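Local coordinates for putative antioxidant defense protein Mlr4105 (Mesorhizobium loti, PDB 3C1L) that probably acts as a peroxiredoxin-type antioxidant enzyme of the carboxymuconolactone decarboxylase family (AhpD-like clan), assembled from several subunits, at residues T52-Y55 against N56-L60. Sequence-based numbering, arbitrary orientation.
Sequences TDIY and NDLML
Tyr-55 and selenomethionine Met-59, one helical turn apart, form the main side-chain pair of this local contact. The tyrosine CG stands anti to its own backbone N (chi1 -179°), which swings the ring outward and somewhat toward the following turn. There CG of Met-59 lies over one ring face, 3.8 Å from the centroid of the Tyr-55 ring and displaced toward the rim at CE1 and CZ, a CH-pi contact. The Met-59 chain bends at chi2 and chi3, and its SE stays oblique to the ring in a longer Met-aromatic contact, 5.5 Å from the same Tyr-55 centroid. Asn-56 meets the ring differently: its OD1 comes to the edge in the ring plane, 3.8 Å from CD2 of Tyr-55, with amide and ring planes 71° apart. On another flank Ile-54 and Leu-58 run side by side, CG2 of Ile-54 touching CD2 of Leu-58 at 3.8 Å. Beneath these pairs run four successive i to i+4 backbone bonds, from Asn-56 N to Thr-52 O (2.9 Å) through Met-59 N to Tyr-55 O (2.8 Å). Phe-164 of helix 152-175 packs on both Ile-54 and Tyr-55, while Glu-71 of helix 67-80 touches Tyr-55 and Met-59. The carboxylate of Asp-57 leads away from Asp-53 into the subunit interface, where OD1 and OD2 form salt bridges with Lys-46 and Lys-47 of the second subunit. The arrangement is i/i+4 side-chain packing along the C-terminal half of helix 45-60, an alpha-helix of the all-helical AhpD-like fold that also contributes to a subunit interface.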
ATOM      1  N   THR B  52       0.314 -32.649   9.127  1.00 29.42           N
ATOM      2  CA  THR B  52      -0.422 -32.879  10.375  1.00 28.19           C
ATOM      3  C   THR B  52       0.498 -32.715  11.610  1.00 31.19           C
ATOM      4  O   THR B  52       0.051 -32.184  12.615  1.00 31.98           O
ATOM      5  CB  THR B  52      -1.187 -34.261  10.431  1.00 27.65           C
ATOM      6  OG1 THR B  52      -0.263 -35.324  10.607  1.00 32.81           O
ATOM      7  CG2 THR B  52      -2.025 -34.536   9.167  1.00 27.32           C
ATOM      8  N   ASP B  53       1.767 -33.139  11.502  1.00 30.04           N
ATOM      9  CA  ASP B  53       2.801 -32.921  12.511  1.00 30.64           C
ATOM     10  C   ASP B  53       2.956 -31.455  12.883  1.00 31.27           C
ATOM     11  O   ASP B  53       2.895 -31.141  14.068  1.00 31.41           O
ATOM     12  CB  ASP B  53       4.194 -33.404  12.028  1.00 32.45           C
ATOM     13  CG  ASP B  53       4.361 -34.906  12.049  1.00 36.82           C
ATOM     14  OD1 ASP B  53       3.608 -35.637  12.750  1.00 41.41           O
ATOM     15  OD2 ASP B  53       5.295 -35.363  11.364  1.00 40.10           O
ATOM     16  N   ILE B  54       3.186 -30.578  11.880  1.00 30.50           N
ATOM     17  CA  ILE B  54       3.351 -29.140  12.109  1.00 29.82           C
ATOM     18  C   ILE B  54       2.059 -28.550  12.624  1.00 31.86           C
ATOM     19  O   ILE B  54       2.098 -27.703  13.484  1.00 30.46           O
ATOM     20  CB  ILE B  54       3.697 -28.287  10.848  1.00 30.06           C
ATOM     21  CG1 ILE B  54       5.001 -28.710  10.235  1.00 42.49           C
ATOM     22  CG2 ILE B  54       3.954 -26.827  11.224  1.00 35.05           C
ATOM     23  CD1 ILE B  54       6.209 -28.033  10.902  1.00 58.29           C
ATOM     24  N   TYR B  55       0.921 -28.939  12.063  1.00 31.32           N
ATOM     25  CA  TYR B  55      -0.348 -28.320  12.486  1.00 31.39           C
ATOM     26  C   TYR B  55      -0.663 -28.624  13.973  1.00 30.46           C
ATOM     27  O   TYR B  55      -1.102 -27.748  14.739  1.00 29.42           O
ATOM     28  CB  TYR B  55      -1.496 -28.827  11.633  1.00 32.22           C
ATOM     29  CG  TYR B  55      -2.801 -28.196  12.028  1.00 32.23           C
ATOM     30  CD1 TYR B  55      -3.165 -26.949  11.526  1.00 35.27           C
ATOM     31  CD2 TYR B  55      -3.641 -28.810  12.921  1.00 31.43           C
ATOM     32  CE1 TYR B  55      -4.365 -26.346  11.904  1.00 36.55           C
ATOM     33  CE2 TYR B  55      -4.833 -28.200  13.317  1.00 36.04           C
ATOM     34  CZ  TYR B  55      -5.183 -26.988  12.799  1.00 32.34           C
ATOM     35  OH  TYR B  55      -6.353 -26.394  13.178  1.00 36.96           O
ATOM     36  N   ASN B  56      -0.491 -29.885  14.334  1.00 26.97           N
ATOM     37  CA  ASN B  56      -0.788 -30.335  15.645  1.00 31.58           C
ATOM     38  C   ASN B  56       0.146 -29.770  16.690  1.00 32.14           C
ATOM     39  O   ASN B  56      -0.316 -29.278  17.696  1.00 32.14           O
ATOM     40  CB  ASN B  56      -0.738 -31.859  15.703  1.00 31.47           C
ATOM     41  CG  ASN B  56      -1.926 -32.493  15.026  1.00 33.95           C
ATOM     42  OD1 ASN B  56      -3.012 -31.922  15.038  1.00 33.65           O
ATOM     43  ND2 ASN B  56      -1.733 -33.690  14.442  1.00 34.10           N
ATOM     44  N   ASP B  57       1.451 -29.860  16.484  1.00 31.76           N
ATOM     45  CA  ASP B  57       2.348 -29.207  17.428  1.00 33.20           C
ATOM     46  C   ASP B  57       1.953 -27.752  17.605  1.00 33.21           C
ATOM     47  O   ASP B  57       1.863 -27.256  18.725  1.00 35.30           O
ATOM     48  CB  ASP B  57       3.804 -29.233  16.966  1.00 33.83           C
ATOM     49  CG  ASP B  57       4.749 -28.690  18.034  1.00 36.39           C
ATOM     50  OD1 ASP B  57       4.959 -29.409  19.018  1.00 41.26           O
ATOM     51  OD2 ASP B  57       5.260 -27.557  17.898  1.00 39.37           O
ATOM     52  N   LEU B  58       1.721 -27.081  16.488  1.00 32.09           N
ATOM     53  CA  LEU B  58       1.470 -25.640  16.480  1.00 32.47           C
ATOM     54  C   LEU B  58       0.190 -25.305  17.234  1.00 30.87           C
ATOM     55  O   LEU B  58       0.151 -24.392  18.069  1.00 30.04           O
ATOM     56  CB  LEU B  58       1.331 -25.159  15.019  1.00 31.89           C
ATOM     57  CG  LEU B  58       2.006 -23.889  14.521  1.00 41.33           C
ATOM     58  CD1 LEU B  58       2.120 -22.883  15.632  1.00 48.86           C
ATOM     59  CD2 LEU B  58       3.414 -24.175  13.876  1.00 36.61           C
HETATM   60  N   MSE B  59      -0.879 -26.014  16.902  1.00 30.52           N
HETATM   61  CA  MSE B  59      -2.215 -25.579  17.337  1.00 30.57           C
HETATM   62  C   MSE B  59      -2.664 -26.239  18.616  1.00 29.31           C
HETATM   63  O   MSE B  59      -3.503 -25.670  19.325  1.00 32.29           O
HETATM   64  CB  MSE B  59      -3.272 -25.821  16.252  1.00 29.29           C
HETATM   65  CG  MSE B  59      -3.143 -24.947  15.025  1.00 32.72           C
HETATM   66 SE   MSE B  59      -2.853 -23.038  15.255  0.75 31.56          SE
HETATM   67  CE  MSE B  59      -4.717 -22.408  15.258  1.00 22.45           C
ATOM     68  N   LEU B  60      -2.100 -27.412  18.906  1.00 29.78           N
ATOM     69  CA  LEU B  60      -2.553 -28.310  20.002  1.00 29.61           C
ATOM     70  C   LEU B  60      -1.460 -28.671  21.036  1.00 29.41           C
ATOM     71  O   LEU B  60      -1.771 -29.198  22.118  1.00 31.03           O
ATOM     72  CB  LEU B  60      -3.175 -29.609  19.432  1.00 29.18           C
ATOM     73  CG  LEU B  60      -4.361 -29.490  18.438  1.00 31.67           C
ATOM     74  CD1 LEU B  60      -4.859 -30.882  18.065  1.00 31.36           C
ATOM     75  CD2 LEU B  60      -5.532 -28.665  18.945  1.00 26.67           C
TER